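Local coordinates for ralf, proline/betaine transporter (Legionella pneumophila, PDB 4D7Q), which probably acts as a guanine nucleotide exchange factor, here as a chimera joining the Sec7 domain of Legionella RalF to the capping domain of Rickettsia RalF, at residues Glu109-Asp114 with Thr262-Ser267. The protein carries 2 engineered substitutions. Residues are numbered along the deposited sequence; the frame is centred on the assembly and turned at random.
Sequences EAQKID and TGYKGS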
loop_
_atom_site.group_PDB
_atom_site.type_symbol
_atom_site.label_atom_id
_atom_site.label_comp_id
_atom_site.label_asym_id
_atom_site.label_seq_id
_atom_site.Cartn_x
_atom_site.Cartn_y
_atom_site.Cartn_z
ATOM N N GLU A 109 -0.124 -3.086 1.658
ATOM C CA GLU A 109 -0.453 -2.256 2.825
ATOM C C GLU A 109 -1.560 -1.298 2.437
ATOM O O GLU A 109 -1.499 -0.712 1.351
ATOM C CB GLU A 109 0.773 -1.496 3.334
ATOM C CG GLU A 109 1.805 -2.422 3.948
ATOM C CD GLU A 109 3.140 -1.747 4.130
ATOM O OE1 GLU A 109 3.230 -0.790 4.933
ATOM O OE2 GLU A 109 4.071 -2.109 3.382
ATOM N N ALA A 110 -2.616 -1.210 3.270
ATOM C CA ALA A 110 -3.800 -0.407 2.959
ATOM C C ALA A 110 -3.488 1.073 2.682
ATOM O O ALA A 110 -4.000 1.626 1.710
ATOM C CB ALA A 110 -4.819 -0.513 4.074
ATOM N N GLN A 111 -2.700 1.715 3.553
ATOM C CA GLN A 111 -2.389 3.155 3.396
ATOM C C GLN A 111 -1.630 3.446 2.122
ATOM O O GLN A 111 -1.834 4.502 1.520
ATOM C CB GLN A 111 -1.593 3.683 4.588
ATOM C CG GLN A 111 -2.332 3.679 5.918
ATOM C CD GLN A 111 -1.440 4.366 6.920
ATOM O OE1 GLN A 111 -1.026 5.510 6.728
ATOM N NE2 GLN A 111 -0.999 3.645 7.919
ATOM N N LYS A 112 -0.782 2.481 1.695
ATOM C CA LYS A 112 -0.010 2.540 0.459
ATOM C C LYS A 112 -0.934 2.404 -0.761
ATOM O O LYS A 112 -0.868 3.234 -1.671
ATOM C CB LYS A 112 1.108 1.494 0.470
ATOM C CG LYS A 112 2.204 1.835 1.472
ATOM C CD LYS A 112 3.385 0.911 1.404
ATOM C CE LYS A 112 4.453 1.412 2.352
ATOM N NZ LYS A 112 5.416 0.333 2.630
ATOM N N ILE A 113 -1.826 1.400 -0.778
ATOM C CA ILE A 113 -2.769 1.257 -1.923
ATOM C C ILE A 113 -3.707 2.493 -2.014
ATOM O O ILE A 113 -4.069 2.926 -3.112
ATOM C CB ILE A 113 -3.533 -0.123 -1.958
ATOM C CG1 ILE A 113 -4.104 -0.443 -3.378
ATOM C CG2 ILE A 113 -4.663 -0.202 -0.927
ATOM C CD1 ILE A 113 -3.124 -1.012 -4.350
ATOM N N ASP A 114 -4.074 3.051 -0.844
ATOM C CA ASP A 114 -4.906 4.235 -0.705
ATOM C C ASP A 114 -4.214 5.438 -1.372
ATOM O O ASP A 114 -4.841 6.150 -2.153
ATOM C CB ASP A 114 -5.144 4.525 0.775
ATOM C CG ASP A 114 -6.266 5.497 1.035
ATOM O OD1 ASP A 114 -7.179 5.574 0.211
ATOM O OD2 ASP A 114 -6.244 6.146 2.072
ATOM N N THR A 262 -10.122 -2.904 2.455
ATOM C CA THR A 262 -8.815 -3.580 2.561
ATOM C C THR A 262 -8.690 -4.479 3.780
ATOM O O THR A 262 -7.743 -5.274 3.867
ATOM C CB THR A 262 -7.688 -2.532 2.671
ATOM O OG1 THR A 262 -7.911 -1.763 3.828
ATOM C CG2 THR A 262 -7.573 -1.633 1.464
ATOM N N GLY A 263 -9.605 -4.313 4.729
ATOM C CA GLY A 263 -9.581 -5.083 5.963
ATOM C C GLY A 263 -8.611 -4.541 6.991
ATOM O O GLY A 263 -8.395 -5.166 8.035
ATOM N N TYR A 264 -8.026 -3.363 6.711
ATOM C CA TYR A 264 -7.084 -2.711 7.616
ATOM C C TYR A 264 -7.845 -2.204 8.810
ATOM O O TYR A 264 -8.692 -1.322 8.649
ATOM C CB TYR A 264 -6.390 -1.555 6.877
ATOM C CG TYR A 264 -5.442 -0.711 7.692
ATOM C CD1 TYR A 264 -4.403 -1.293 8.421
ATOM C CD2 TYR A 264 -5.475 0.675 7.606
ATOM C CE1 TYR A 264 -3.482 -0.511 9.122
ATOM C CE2 TYR A 264 -4.573 1.471 8.313
ATOM C CZ TYR A 264 -3.583 0.874 9.075
ATOM O OH TYR A 264 -2.689 1.678 9.727
ATOM N N LYS A 265 -7.598 -2.805 9.985
ATOM C CA LYS A 265 -8.285 -2.442 11.227
ATOM C C LYS A 265 -7.584 -1.280 11.933
ATOM O O LYS A 265 -8.179 -0.632 12.789
ATOM C CB LYS A 265 -8.431 -3.646 12.181
ATOM C CG LYS A 265 -9.219 -4.832 11.624
ATOM C CD LYS A 265 -10.699 -4.493 11.386
ATOM C CE LYS A 265 -11.361 -5.475 10.463
ATOM N NZ LYS A 265 -12.823 -5.216 10.339
ATOM N N GLY A 266 -6.339 -1.023 11.561
ATOM C CA GLY A 266 -5.565 0.057 12.148
ATOM C C GLY A 266 -4.181 -0.375 12.560
ATOM O O GLY A 266 -3.807 -1.553 12.412
ATOM N N SER A 267 -3.412 0.592 13.073
ATOM C CA SER A 267 -2.023 0.360 13.480
ATOM C C SER A 267 -1.782 0.558 14.968
ATOM O O SER A 267 -2.180 1.574 15.546
ATOM C CB SER A 267 -1.067 1.254 12.693
ATOM O OG SER A 267 -0.853 0.798 11.366
#
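Y264 reaches from the start of strand 264-271 along the first turn of helix 110-127, and each part of its side chain finds a different neighbour there. Its CB lies 3.4 Å from the CB of A110, the tightest apolar touch between the segments. Because CG stands anti to the backbone N (chi1 176°), the ring runs on past this methyl, with CG and CD2 still beside A110 CB. Further out, CE2 comes within 4.0 Å of Q111 CG. At the tip, OH accepts a weak, bent hydrogen bond from Q111 NE2 (3.2 Å, 134°). The amide plane is turned 27° from the ring. The same OH donates a much shorter bond, 2.6 Å, to S267 OG, which lies in the ring plane at its edge and is also hydrogen-bonded to E279 OE2. The bond to S267 probably does most to fix the hydroxyl, the weak one from Q111 adding little, while G266 N sits over one ring face, offset toward the rim.

Two residues before Y264, T262 OG1 meets A110 CB at 3.3 Å. This oxygen is hydrogen-bonded to L258 O and accepts from Y264 N, forming an ST turn as the chain leaves helix 256-262. T262 CG2 packs on I113 CG2 at 4.0 Å, and F292 touches both side chains. The short side chain of A110 probably lets T262 and Y264 come close to the helix start. The first turn of helix 110-127 thus abuts the start of strand 264-271, at an interface between a Legionella Sec7 domain and a Rickettsia capping domain brought together by engineering.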